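Cathepsin L Propeptide (Toxoplasma gondii, PDB 3F75) is the I29-type inhibitor propeptide of a papain-family cathepsin, a small, mainly helical domain that here packs against a second protein chain. Local coordinates at residues Q22-S27 and A47-N52; Q43-I48 and R78-R83; H57-Q62 and Y66-N71; N71-L76 and R83-F88. One frame throughout, in Å; residues are numbered along the deposited sequence. Where two conformers were deposited one is given.

How the interactions relate
Helix 39-60, which carries the ERFNIN pattern of I29 propeptides, takes part in three of the four. Interaction 1 is buried and purely apolar across its segments, joining this helix to helix 18-32 through phenylalanine rings. Interaction 2 is ionic and at the surface, tying the same helix to helix 78-84. Near the helix's C-terminal end, interaction 3 combines amide-to-backbone hydrogen bonds with ring packing against strand 66-68, about 18 Å from interaction 2 between centres. Interaction 4, without that helix, is a buried contact of aromatic and aliphatic side chains beside the other protein chain. It borders interactions 1 and 2 through side-chain hydrogen bonds from Asn52 and Arg45 to backbone oxygens of 71-76.

Interaction 1: residues Q22-S27 and A47-N52; sequences QDAFSS and AIFKNN
Phe25, Ala24 and Phe49 form a buried, apolar helix-to-helix contact between helix 18-32 and the long helix 39-60 of the I29 propeptide fold. Phe49 fits the phenylalanine position of the ERFNIN pattern that marks helix 39-60 in this family, and its ring reaches over to the backbone of the other helix. The backbones are closest at these two phenylalanines, with 7.2 Å between Phe25 CA and Phe49 CA. Both residues hold CG anti to the backbone N (chi1 -173° for Phe25 and 172° for Phe49), which sets each ring beside its own carbonyl carbon, where the two meet. They do so at a slant, centroids 5.3 Å apart and planes at 50°, a geometry that is neither a stack nor an edge-to-face pair. Within it, Phe25 CD1 sits over one face of the Phe49 ring, 3.6 Å from Phe49 CG. The methyl group of Ala24 comes instead to the edge of that ring, close to its plane, with Ala24 CB 4.0 Å from Phe49 CE2. Phe28 also meets the Phe49 ring, while Tyr46 meets that of Phe25, so the pair belongs to a wider aromatic cluster. Met70 packs on Phe49 from the loop after strand 66-68. The far end of the Phe49 ring touches the backbone of helix 18-32 itself, where Phe49 CZ lies 3.6 Å from Ala24 O.

Interaction 2: residues Q43-I48 and R78-R83; sequences QRRYAI and RDEFRR
Glu80 receives Arg44 and Arg45 together in a surface salt-bridge network of four hydrogen bonds. The two arginines grip the carboxylate in different ways. Arg45 meets it end-on, one nitrogen to each oxygen: Arg45 NH1 points fairly straight at Glu80 OE1, 2.7 Å away, and Arg45 NH2 lies 3.1 Å from Glu80 OE2. The two planes are nevertheless turned well away from coplanar. Arg44 comes side-on and spends both its bonds on one oxygen, with Arg44 NH1 3.0 Å and Arg44 NE 3.3 Å from Glu80 OE2. Its guanidinium plane stands 76° from the carboxylate, and NH1 approaches OE2 from above the carboxylate plane. OE2 thus accepts three donors, an environment that would be expected to favour the charged carboxylate.

Apolar packing is slight. Ile48 CD1 rests over one face of the Arg44 guanidinium, toward its rim, and is 3.8 Å from Glu80 OE1.

Further polar partners fix the orientation of the network. A bend at chi2 (-87°) turns the Arg45 chain so that NE also bridges to Glu41, its partner in the ERFNIN pattern, while NH1 bonds to Asp75 O. Glu80 OE1 accepts from Ser77 N just ahead of helix 78-84.

The short helical segments pass at 100° with 13.1 Å between their axes, so long side chains span the gap between helix 39-60 and helix 78-84, beside the 71-76 loop.

Interaction 3: residues H57-Q62 and Y66-N71; sequences HTHNQQ and YSLKMN
Asn60 holds Leu68 by both backbone polar groups, using the two ends of its side-chain amide. Leu68 N donates to Asn60 OD1 over 2.9 Å, nearly straight at 172° and in the carbonyl plane on a lone pair. In return Asn60 ND2 donates to Leu68 O, also at 2.9 Å, with the acceptor close to the amide plane of Asn60. Asn60 CG stands anti to the carbonyl carbon (chi1 -73°), which places the amide alongside Leu68. This pair of hydrogen bonds fixes the rotation of the amide and resembles the way a neighbouring strand would bond both N and O of one residue.

A water extends the polar link. It donates to Asn60 OD1 and to Tyr66 O, and lies 2.7 Å from His59 ND1, so His59 and Asn60 are linked to Tyr66 through one water.

Asn60 matches the closing asparagine of the ERFNIN pattern, and the contact is where helix 39-60 is pinned to strand 66-68, close by in sequence. The strand pairs antiparallel with a strand of the other protein chain, so Asn60 binds a piece of backbone that continues the sheet across the interface.

Packing centres on the His59 ring. Leu68 CD1 makes a CH-pi contact over one face, 3.8 Å from the ring centroid and toward the rim. Tyr66 OH lies at the edge of the His59 ring, near its plane, 3.0 Å from His59 CE1, and the two rings meet obliquely with planes at 46°. Tyr64 stacks on His59, Tyr55 touches both His59 and Leu68, and an aromatic side chain of the other protein chain packs edge-to-face with Tyr66.

Interaction 4: residues N71-L76 and R83-F88; sequences NHFGDL and RKYLGF. With EDO (1,2-ethanediol), chain F.
An edge of Phe73 and a methyl of Leu76, both from the 71-76 loop, meet the ring of Tyr85. With its CG opposite the carbonyl carbon (chi1 -60°), Tyr85 presents that ring to both. Phe73 makes an offset edge-to-face contact, centroids 5.7 Å apart and planes at 76°. The closest carbons are Phe73 CE1 and Tyr85 CD1, at 3.7 Å, and the side chains run past each other in opposite directions. Leu76 instead sets its methyl over the face of the ring, its CD1 3.8 Å from the Tyr85 centroid and 22° off the normal. That methyl leans toward the rim, where Leu76 CD1 is 3.5 Å from Tyr85 CE2.

Asn71, Phe73 and Asp75 match the N, F and D of the GNFD pattern of I29 propeptides. The loop is shaped by two successive type I turns and an Asx turn, in which Asn71 OD1 accepts from Phe73 N at 2.8 Å, fixing the backbone that carries the Phe73 ring. Tyr85 is the first residue to leave helical angles after helix 78-84. Phe73 has further partners: Phe81 and an aromatic side chain of the other protein chain both pack edge-to-face with it. Asp75 OD2 bonds to Tyr36 OH and to O2 of a 1,2-ethanediol molecule.

Interaction 1: residues Q22-S27 and A47-N52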
# COMPACT_ATOMS: atom_id res chain seq x y z
N GLN B 22 -3.10 -29.93 8.51
CA GLN B 22 -3.69 -29.67 9.83
C GLN B 22 -2.69 -29.00 10.77
O GLN B 22 -3.04 -28.03 11.46
CB GLN B 22 -4.23 -30.95 10.46
CG GLN B 22 -5.50 -31.44 9.77
CD GLN B 22 -5.94 -32.81 10.24
OE1 GLN B 22 -5.14 -33.59 10.74
NE2 GLN B 22 -7.23 -33.10 10.07
N ASP B 23 -1.46 -29.49 10.81
CA ASP B 23 -0.41 -28.87 11.61
C ASP B 23 -0.13 -27.44 11.14
O ASP B 23 0.06 -26.53 11.95
CB ASP B 23 0.90 -29.65 11.54
CG ASP B 23 0.83 -30.99 12.24
OD1 ASP B 23 -0.05 -31.19 13.10
OD2 ASP B 23 1.69 -31.84 11.94
N ALA B 24 -0.07 -27.27 9.83
CA ALA B 24 0.23 -25.96 9.28
C ALA B 24 -0.87 -24.95 9.66
O ALA B 24 -0.59 -23.79 9.94
CB ALA B 24 0.38 -26.05 7.75
N PHE B 25 -2.12 -25.40 9.70
CA PHE B 25 -3.23 -24.48 10.01
C PHE B 25 -3.22 -24.11 11.50
O PHE B 25 -3.49 -22.97 11.85
CB PHE B 25 -4.56 -25.11 9.61
CG PHE B 25 -5.75 -24.18 9.72
CD1 PHE B 25 -5.80 -22.97 9.04
CD2 PHE B 25 -6.87 -24.56 10.46
CE1 PHE B 25 -6.92 -22.15 9.10
CE2 PHE B 25 -8.00 -23.75 10.53
CZ PHE B 25 -8.02 -22.54 9.86
N SER B 26 -2.87 -25.05 12.36
CA SER B 26 -2.76 -24.75 13.80
C SER B 26 -1.67 -23.74 14.09
O SER B 26 -1.88 -22.83 14.86
CB SER B 26 -2.50 -26.02 14.62
OG SER B 26 -3.56 -26.93 14.42
N SER B 27 -0.52 -23.90 13.44
CA SER B 27 0.56 -22.92 13.54
C SER B 27 0.12 -21.53 13.03
O SER B 27 0.49 -20.50 13.60
CB SER B 27 1.77 -23.41 12.75
OG SER B 27 2.86 -22.53 12.92
N ALA B 47 -10.07 -24.69 4.45
CA ALA B 47 -10.04 -25.02 3.03
C ALA B 47 -9.35 -23.91 2.22
O ALA B 47 -8.52 -24.20 1.36
CB ALA B 47 -11.45 -25.29 2.49
N ILE B 48 -9.68 -22.66 2.53
CA ILE B 48 -9.05 -21.51 1.85
C ILE B 48 -7.55 -21.46 2.15
O ILE B 48 -6.74 -21.27 1.24
CB ILE B 48 -9.71 -20.17 2.24
CG1 ILE B 48 -11.15 -20.16 1.73
CG2 ILE B 48 -8.94 -18.96 1.66
CD1 ILE B 48 -12.01 -18.99 2.27
N PHE B 49 -7.21 -21.64 3.42
CA PHE B 49 -5.82 -21.71 3.87
C PHE B 49 -5.02 -22.78 3.12
O PHE B 49 -3.93 -22.51 2.62
CB PHE B 49 -5.74 -21.96 5.38
CG PHE B 49 -4.33 -22.23 5.86
CD1 PHE B 49 -3.47 -21.19 6.15
CD2 PHE B 49 -3.87 -23.54 6.03
CE1 PHE B 49 -2.18 -21.43 6.58
CE2 PHE B 49 -2.60 -23.79 6.46
CZ PHE B 49 -1.74 -22.74 6.74
N LYS B 50 -5.57 -23.99 3.05
CA LYS B 50 -4.91 -25.07 2.33
C LYS B 50 -4.68 -24.70 0.87
O LYS B 50 -3.59 -24.89 0.34
CB LYS B 50 -5.74 -26.35 2.39
CG LYS B 50 -5.74 -27.00 3.75
CD LYS B 50 -6.20 -28.45 3.66
CE LYS B 50 -7.69 -28.59 3.40
NZ LYS B 50 -8.04 -30.03 3.25
N ASN B 51 -5.71 -24.16 0.22
CA ASN B 51 -5.58 -23.75 -1.17
C ASN B 51 -4.50 -22.70 -1.37
O ASN B 51 -3.69 -22.82 -2.31
CB ASN B 51 -6.91 -23.24 -1.71
CG ASN B 51 -7.90 -24.37 -2.02
OD1 ASN B 51 -7.50 -25.54 -2.18
ND2 ASN B 51 -9.18 -24.03 -2.10
N ASN B 52 -4.46 -21.71 -0.49
CA ASN B 52 -3.41 -20.67 -0.55
C ASN B 52 -2.01 -21.23 -0.27
O ASN B 52 -1.03 -20.84 -0.92
CB ASN B 52 -3.69 -19.55 0.44
CG ASN B 52 -4.89 -18.71 0.08
OD1 ASN B 52 -5.25 -18.59 -1.10
ND2 ASN B 52 -5.52 -18.11 1.10

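Interaction 2: residues Q43-I48 and R78-R83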
# COMPACT_ATOMS: atom_id res chain seq x y z
N GLN B 43 -13.98 -24.60 9.08
CA GLN B 43 -13.80 -25.52 7.96
C GLN B 43 -13.64 -24.76 6.63
O GLN B 43 -12.80 -25.14 5.82
CB GLN B 43 -14.90 -26.60 7.89
CG GLN B 43 -16.30 -26.09 7.66
CD GLN B 43 -17.43 -27.14 7.92
OE1 GLN B 43 -17.36 -27.95 8.84
NE2 GLN B 43 -18.48 -27.06 7.11
N ARG B 44 -14.41 -23.68 6.41
CA ARG B 44 -14.23 -22.83 5.23
C ARG B 44 -12.83 -22.18 5.20
O ARG B 44 -12.17 -22.16 4.17
CB ARG B 44 -15.29 -21.72 5.18
CG ARG B 44 -15.05 -20.67 4.05
CD ARG B 44 -15.96 -19.40 4.14
NE ARG B 44 -15.63 -18.42 3.09
CZ ARG B 44 -15.89 -18.57 1.79
NH1 ARG B 44 -15.54 -17.63 0.92
NH2 ARG B 44 -16.50 -19.67 1.34
N ARG B 45 -12.40 -21.64 6.33
CA ARG B 45 -11.13 -20.96 6.43
C ARG B 45 -9.95 -21.95 6.30
O ARG B 45 -8.92 -21.62 5.74
CB ARG B 45 -11.05 -20.18 7.74
CG ARG B 45 -12.08 -19.09 7.84
CD ARG B 45 -11.61 -17.78 7.22
NE ARG B 45 -12.79 -16.97 6.93
CZ ARG B 45 -13.09 -16.40 5.77
NH1 ARG B 45 -12.26 -16.47 4.74
NH2 ARG B 45 -14.22 -15.74 5.66
N TYR B 46 -10.13 -23.17 6.80
CA TYR B 46 -9.13 -24.21 6.64
C TYR B 46 -8.95 -24.56 5.15
O TYR B 46 -7.81 -24.68 4.66
CB TYR B 46 -9.56 -25.45 7.42
CG TYR B 46 -8.63 -26.64 7.29
CD1 TYR B 46 -7.27 -26.52 7.52
CD2 TYR B 46 -9.13 -27.90 6.98
CE1 TYR B 46 -6.43 -27.61 7.41
CE2 TYR B 46 -8.30 -28.99 6.88
CZ TYR B 46 -6.94 -28.84 7.09
OH TYR B 46 -6.08 -29.91 7.00
N ALA B 47 -10.07 -24.69 4.45
CA ALA B 47 -10.04 -25.02 3.03
C ALA B 47 -9.35 -23.91 2.22
O ALA B 47 -8.52 -24.20 1.36
CB ALA B 47 -11.45 -25.29 2.49
N ILE B 48 -9.68 -22.66 2.53
CA ILE B 48 -9.05 -21.51 1.85
C ILE B 48 -7.55 -21.46 2.15
O ILE B 48 -6.74 -21.27 1.24
CB ILE B 48 -9.71 -20.17 2.24
CG1 ILE B 48 -11.15 -20.16 1.73
CG2 ILE B 48 -8.94 -18.96 1.66
CD1 ILE B 48 -12.01 -18.99 2.27
N ARG B 78 -9.47 -14.48 -2.79
CA ARG B 78 -9.26 -13.25 -3.53
C ARG B 78 -10.43 -12.28 -3.37
O ARG B 78 -10.22 -11.09 -3.15
CB ARG B 78 -9.02 -13.53 -5.01
CG ARG B 78 -9.00 -12.28 -5.86
CD ARG B 78 -8.34 -12.50 -7.20
NE ARG B 78 -8.47 -11.32 -8.06
CZ ARG B 78 -8.08 -11.27 -9.34
NH1 ARG B 78 -7.54 -12.34 -9.93
NH2 ARG B 78 -8.25 -10.15 -10.04
N ASP B 79 -11.65 -12.78 -3.46
CA ASP B 79 -12.84 -11.93 -3.34
C ASP B 79 -12.91 -11.24 -1.98
O ASP B 79 -13.21 -10.05 -1.90
CB ASP B 79 -14.11 -12.74 -3.56
CG ASP B 79 -14.43 -12.99 -5.03
OD1 ASP B 79 -13.92 -12.28 -5.94
OD2 ASP B 79 -15.25 -13.89 -5.28
N GLU B 80 -12.64 -11.99 -0.91
CA GLU B 80 -12.69 -11.43 0.44
C GLU B 80 -11.57 -10.41 0.65
O GLU B 80 -11.78 -9.34 1.22
CB GLU B 80 -12.60 -12.55 1.47
CG GLU B 80 -13.82 -13.45 1.45
CD GLU B 80 -13.62 -14.77 2.20
OE1 GLU B 80 -12.47 -15.24 2.34
OE2 GLU B 80 -14.62 -15.35 2.65
N PHE B 81 -10.39 -10.74 0.16
CA PHE B 81 -9.24 -9.86 0.20
C PHE B 81 -9.53 -8.52 -0.48
O PHE B 81 -9.32 -7.44 0.10
CB PHE B 81 -8.04 -10.57 -0.43
CG PHE B 81 -6.77 -9.79 -0.40
CD1 PHE B 81 -6.23 -9.38 0.80
CD2 PHE B 81 -6.08 -9.51 -1.59
CE1 PHE B 81 -5.02 -8.66 0.83
CE2 PHE B 81 -4.88 -8.81 -1.56
CZ PHE B 81 -4.36 -8.37 -0.35
N ARG B 82 -10.07 -8.59 -1.69
CA ARG B 82 -10.38 -7.42 -2.50
C ARG B 82 -11.45 -6.55 -1.85
O ARG B 82 -11.36 -5.33 -1.87
CB ARG B 82 -10.90 -7.85 -3.88
CG ARG B 82 -11.49 -6.71 -4.76
CD ARG B 82 -11.94 -7.21 -6.15
NE ARG B 82 -12.84 -8.37 -6.07
CZ ARG B 82 -14.14 -8.31 -5.80
NH1 ARG B 82 -14.74 -7.15 -5.58
NH2 ARG B 82 -14.85 -9.43 -5.74
N ARG B 83 -12.46 -7.20 -1.29
CA ARG B 83 -13.64 -6.48 -0.84
C ARG B 83 -13.34 -5.64 0.41
O ARG B 83 -13.96 -4.61 0.61
CB ARG B 83 -14.81 -7.45 -0.57
CG ARG B 83 -15.61 -7.87 -1.81
CD ARG B 83 -16.96 -8.49 -1.41
NE ARG B 83 -16.82 -9.62 -0.49
CZ ARG B 83 -16.84 -10.91 -0.84
NH1 ARG B 83 -17.01 -11.29 -2.10
NH2 ARG B 83 -16.70 -11.84 0.10

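Interaction 3: residues H57-Q62 and Y66-N71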
# COMPACT_ATOMS: atom_id res chain seq x y z
N HIS B 57 3.44 -22.62 -2.11
CA HIS B 57 4.44 -23.65 -2.27
C HIS B 57 4.74 -23.95 -3.74
O HIS B 57 5.90 -24.03 -4.14
CB HIS B 57 4.00 -24.93 -1.58
CG HIS B 57 4.93 -26.08 -1.80
ND1 HIS B 57 6.20 -26.11 -1.27
CD2 HIS B 57 4.77 -27.24 -2.46
CE1 HIS B 57 6.79 -27.24 -1.61
NE2 HIS B 57 5.94 -27.95 -2.33
N THR B 58 3.69 -24.15 -4.53
CA THR B 58 3.86 -24.41 -5.97
C THR B 58 4.54 -23.25 -6.68
O THR B 58 5.46 -23.47 -7.48
CB THR B 58 2.52 -24.66 -6.64
OG1 THR B 58 1.93 -25.81 -6.04
CG2 THR B 58 2.70 -24.91 -8.14
N HIS B 59 4.08 -22.04 -6.39
CA HIS B 59 4.65 -20.83 -7.00
C HIS B 59 6.16 -20.75 -6.74
O HIS B 59 6.96 -20.48 -7.65
CB HIS B 59 3.96 -19.60 -6.41
CG HIS B 59 3.74 -18.48 -7.38
ND1 HIS B 59 4.64 -17.45 -7.54
CD2 HIS B 59 2.71 -18.23 -8.23
CE1 HIS B 59 4.18 -16.61 -8.44
NE2 HIS B 59 3.01 -17.05 -8.88
N ASN B 60 6.56 -20.99 -5.50
CA ASN B 60 7.94 -20.84 -5.13
C ASN B 60 8.84 -21.91 -5.76
O ASN B 60 10.05 -21.77 -5.69
CB ASN B 60 8.11 -20.84 -3.60
CG ASN B 60 7.62 -19.55 -2.96
OD1 ASN B 60 7.55 -18.50 -3.61
ND2 ASN B 60 7.29 -19.62 -1.66
N GLN B 61 8.27 -22.95 -6.38
CA GLN B 61 9.07 -23.96 -7.11
C GLN B 61 9.28 -23.58 -8.59
O GLN B 61 10.04 -24.24 -9.30
CB GLN B 61 8.38 -25.32 -7.07
CG GLN B 61 8.32 -25.97 -5.69
CD GLN B 61 7.40 -27.18 -5.65
OE1 GLN B 61 7.09 -27.68 -4.57
NE2 GLN B 61 6.95 -27.65 -6.81
N GLN B 62 8.64 -22.51 -9.03
CA GLN B 62 8.54 -22.21 -10.46
C GLN B 62 9.62 -21.24 -10.98
O GLN B 62 9.69 -20.96 -12.17
CB GLN B 62 7.10 -21.74 -10.80
CG GLN B 62 6.08 -22.93 -10.90
CD GLN B 62 4.59 -22.52 -11.03
OE1 GLN B 62 4.14 -21.51 -10.47
NE2 GLN B 62 3.82 -23.33 -11.75
N TYR B 66 10.33 -13.26 -8.04
CA TYR B 66 9.90 -12.91 -6.68
C TYR B 66 9.36 -14.15 -6.01
O TYR B 66 8.92 -15.09 -6.66
CB TYR B 66 8.81 -11.81 -6.71
CG TYR B 66 7.60 -12.26 -7.47
CD1 TYR B 66 6.52 -12.83 -6.81
CD2 TYR B 66 7.57 -12.23 -8.88
CE1 TYR B 66 5.42 -13.32 -7.51
CE2 TYR B 66 6.46 -12.73 -9.59
CZ TYR B 66 5.40 -13.28 -8.88
OH TYR B 66 4.29 -13.79 -9.52
N SER B 67 9.38 -14.14 -4.69
CA SER B 67 8.82 -15.23 -3.91
C SER B 67 7.49 -14.83 -3.25
O SER B 67 7.15 -13.64 -3.16
CB SER B 67 9.82 -15.64 -2.84
OG SER B 67 10.09 -14.55 -1.96
N LEU B 68 6.76 -15.83 -2.79
CA LEU B 68 5.55 -15.63 -2.01
C LEU B 68 5.78 -16.21 -0.62
O LEU B 68 6.62 -17.09 -0.43
CB LEU B 68 4.37 -16.36 -2.64
CG LEU B 68 4.01 -16.00 -4.08
CD1 LEU B 68 2.76 -16.74 -4.53
CD2 LEU B 68 3.83 -14.48 -4.23
N LYS B 69 5.00 -15.74 0.34
CA LYS B 69 5.05 -16.29 1.68
C LYS B 69 3.71 -16.17 2.34
O LYS B 69 3.02 -15.16 2.18
CB LYS B 69 6.11 -15.54 2.51
CG LYS B 69 6.41 -16.14 3.87
CD LYS B 69 7.39 -15.24 4.62
CE LYS B 69 7.61 -15.71 6.03
NZ LYS B 69 8.19 -17.06 6.02
N MET B 70 3.34 -17.20 3.10
CA MET B 70 2.14 -17.12 3.94
C MET B 70 2.18 -15.88 4.86
O MET B 70 3.24 -15.44 5.31
CB MET B 70 2.02 -18.42 4.76
CG MET B 70 0.80 -18.47 5.69
SD MET B 70 -0.78 -18.44 4.82
CE MET B 70 -0.69 -19.92 3.82
N ASN B 71 1.02 -15.30 5.13
CA ASN B 71 0.95 -14.10 5.93
C ASN B 71 -0.44 -13.98 6.55
O ASN B 71 -1.22 -14.93 6.47
CB ASN B 71 1.32 -12.88 5.09
CG ASN B 71 0.38 -12.66 3.92
OD1 ASN B 71 -0.82 -12.90 4.02
ND2 ASN B 71 0.92 -12.19 2.81
O HOH W 1 7.03 -17.41 -6.23

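Interaction 4: residues N71-L76 and R83-F88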
# COMPACT_ATOMS: atom_id res chain seq x y z
N ASN B 71 1.02 -15.30 5.13
CA ASN B 71 0.95 -14.10 5.93
C ASN B 71 -0.44 -13.98 6.55
O ASN B 71 -1.22 -14.93 6.47
CB ASN B 71 1.32 -12.88 5.09
CG ASN B 71 0.38 -12.66 3.92
OD1 ASN B 71 -0.82 -12.90 4.02
ND2 ASN B 71 0.92 -12.19 2.81
N HIS B 72 -0.77 -12.83 7.14
CA HIS B 72 -2.06 -12.74 7.88
C HIS B 72 -3.31 -12.74 6.99
O HIS B 72 -4.42 -12.82 7.50
CB HIS B 72 -2.10 -11.60 8.93
CG HIS B 72 -2.06 -10.21 8.37
ND1 HIS B 72 -1.58 -9.14 9.09
CD2 HIS B 72 -2.43 -9.70 7.17
CE1 HIS B 72 -1.66 -8.04 8.37
NE2 HIS B 72 -2.16 -8.35 7.19
N PHE B 73 -3.12 -12.71 5.67
CA PHE B 73 -4.23 -12.87 4.71
C PHE B 73 -4.42 -14.33 4.28
O PHE B 73 -5.21 -14.61 3.37
CB PHE B 73 -3.97 -12.07 3.44
CG PHE B 73 -3.66 -10.62 3.69
CD1 PHE B 73 -4.58 -9.82 4.36
CD2 PHE B 73 -2.51 -10.05 3.19
CE1 PHE B 73 -4.33 -8.48 4.57
CE2 PHE B 73 -2.25 -8.68 3.40
CZ PHE B 73 -3.16 -7.91 4.09
N GLY B 74 -3.72 -15.25 4.95
CA GLY B 74 -3.69 -16.67 4.55
C GLY B 74 -5.01 -17.42 4.48
O GLY B 74 -5.14 -18.40 3.75
N ASP B 75 -6.00 -16.97 5.24
CA ASP B 75 -7.31 -17.62 5.26
C ASP B 75 -8.39 -16.84 4.51
O ASP B 75 -9.58 -17.10 4.70
CB ASP B 75 -7.74 -17.93 6.72
CG ASP B 75 -7.94 -16.68 7.58
OD1 ASP B 75 -7.42 -15.61 7.23
OD2 ASP B 75 -8.60 -16.79 8.64
N LEU B 76 -7.97 -15.96 3.59
CA LEU B 76 -8.90 -15.18 2.76
C LEU B 76 -8.77 -15.58 1.29
O LEU B 76 -7.65 -15.84 0.78
CB LEU B 76 -8.60 -13.69 2.85
CG LEU B 76 -8.49 -13.09 4.25
CD1 LEU B 76 -8.03 -11.66 4.19
CD2 LEU B 76 -9.83 -13.21 5.01
N ARG B 83 -12.46 -7.20 -1.29
CA ARG B 83 -13.64 -6.48 -0.84
C ARG B 83 -13.34 -5.64 0.41
O ARG B 83 -13.96 -4.61 0.61
CB ARG B 83 -14.81 -7.45 -0.57
CG ARG B 83 -15.61 -7.87 -1.81
CD ARG B 83 -16.96 -8.49 -1.41
NE ARG B 83 -16.82 -9.62 -0.49
CZ ARG B 83 -16.84 -10.91 -0.84
NH1 ARG B 83 -17.01 -11.29 -2.10
NH2 ARG B 83 -16.70 -11.84 0.10
N LYS B 84 -12.39 -6.07 1.24
CA LYS B 84 -12.26 -5.44 2.56
C LYS B 84 -10.87 -4.92 2.93
O LYS B 84 -10.77 -4.14 3.88
CB LYS B 84 -12.73 -6.43 3.64
CG LYS B 84 -14.24 -6.72 3.62
CD LYS B 84 -15.05 -5.78 4.49
CE LYS B 84 -14.87 -6.06 5.99
NZ LYS B 84 -13.85 -5.17 6.63
N TYR B 85 -9.83 -5.34 2.21
CA TYR B 85 -8.44 -5.09 2.63
C TYR B 85 -7.67 -4.15 1.71
O TYR B 85 -6.46 -3.96 1.89
CB TYR B 85 -7.68 -6.43 2.82
CG TYR B 85 -8.31 -7.31 3.87
CD1 TYR B 85 -7.83 -7.32 5.19
CD2 TYR B 85 -9.45 -8.06 3.57
CE1 TYR B 85 -8.45 -8.10 6.18
CE2 TYR B 85 -10.08 -8.83 4.55
CZ TYR B 85 -9.57 -8.86 5.84
OH TYR B 85 -10.21 -9.64 6.78
N LEU B 86 -8.38 -3.54 0.75
CA LEU B 86 -7.77 -2.67 -0.23
C LEU B 86 -8.34 -1.26 -0.01
O LEU B 86 -7.99 -0.65 1.01
CB LEU B 86 -7.98 -3.24 -1.66
CG LEU B 86 -6.93 -4.26 -2.13
CD1 LEU B 86 -6.57 -5.23 -1.05
CD2 LEU B 86 -7.40 -5.02 -3.39
N GLY B 87 -9.19 -0.74 -0.91
CA GLY B 87 -9.97 0.48 -0.62
C GLY B 87 -9.91 1.67 -1.56
O GLY B 87 -10.44 2.75 -1.25
N PHE B 88 -9.28 1.52 -2.71
CA PHE B 88 -9.21 2.63 -3.65
C PHE B 88 -10.42 2.54 -4.55
O PHE B 88 -10.65 1.50 -5.19
CB PHE B 88 -7.93 2.60 -4.48
CG PHE B 88 -7.87 3.69 -5.49
CD1 PHE B 88 -7.37 4.93 -5.16
CD2 PHE B 88 -8.34 3.49 -6.77
CE1 PHE B 88 -7.32 5.97 -6.08
CE2 PHE B 88 -8.28 4.52 -7.72
CZ PHE B 88 -7.78 5.76 -7.37
C1 EDO F . -10.36 -12.56 10.17
O1 EDO F . -9.05 -12.35 10.74
C2 EDO F . -10.36 -13.78 9.25
O2 EDO F . -9.63 -14.84 9.88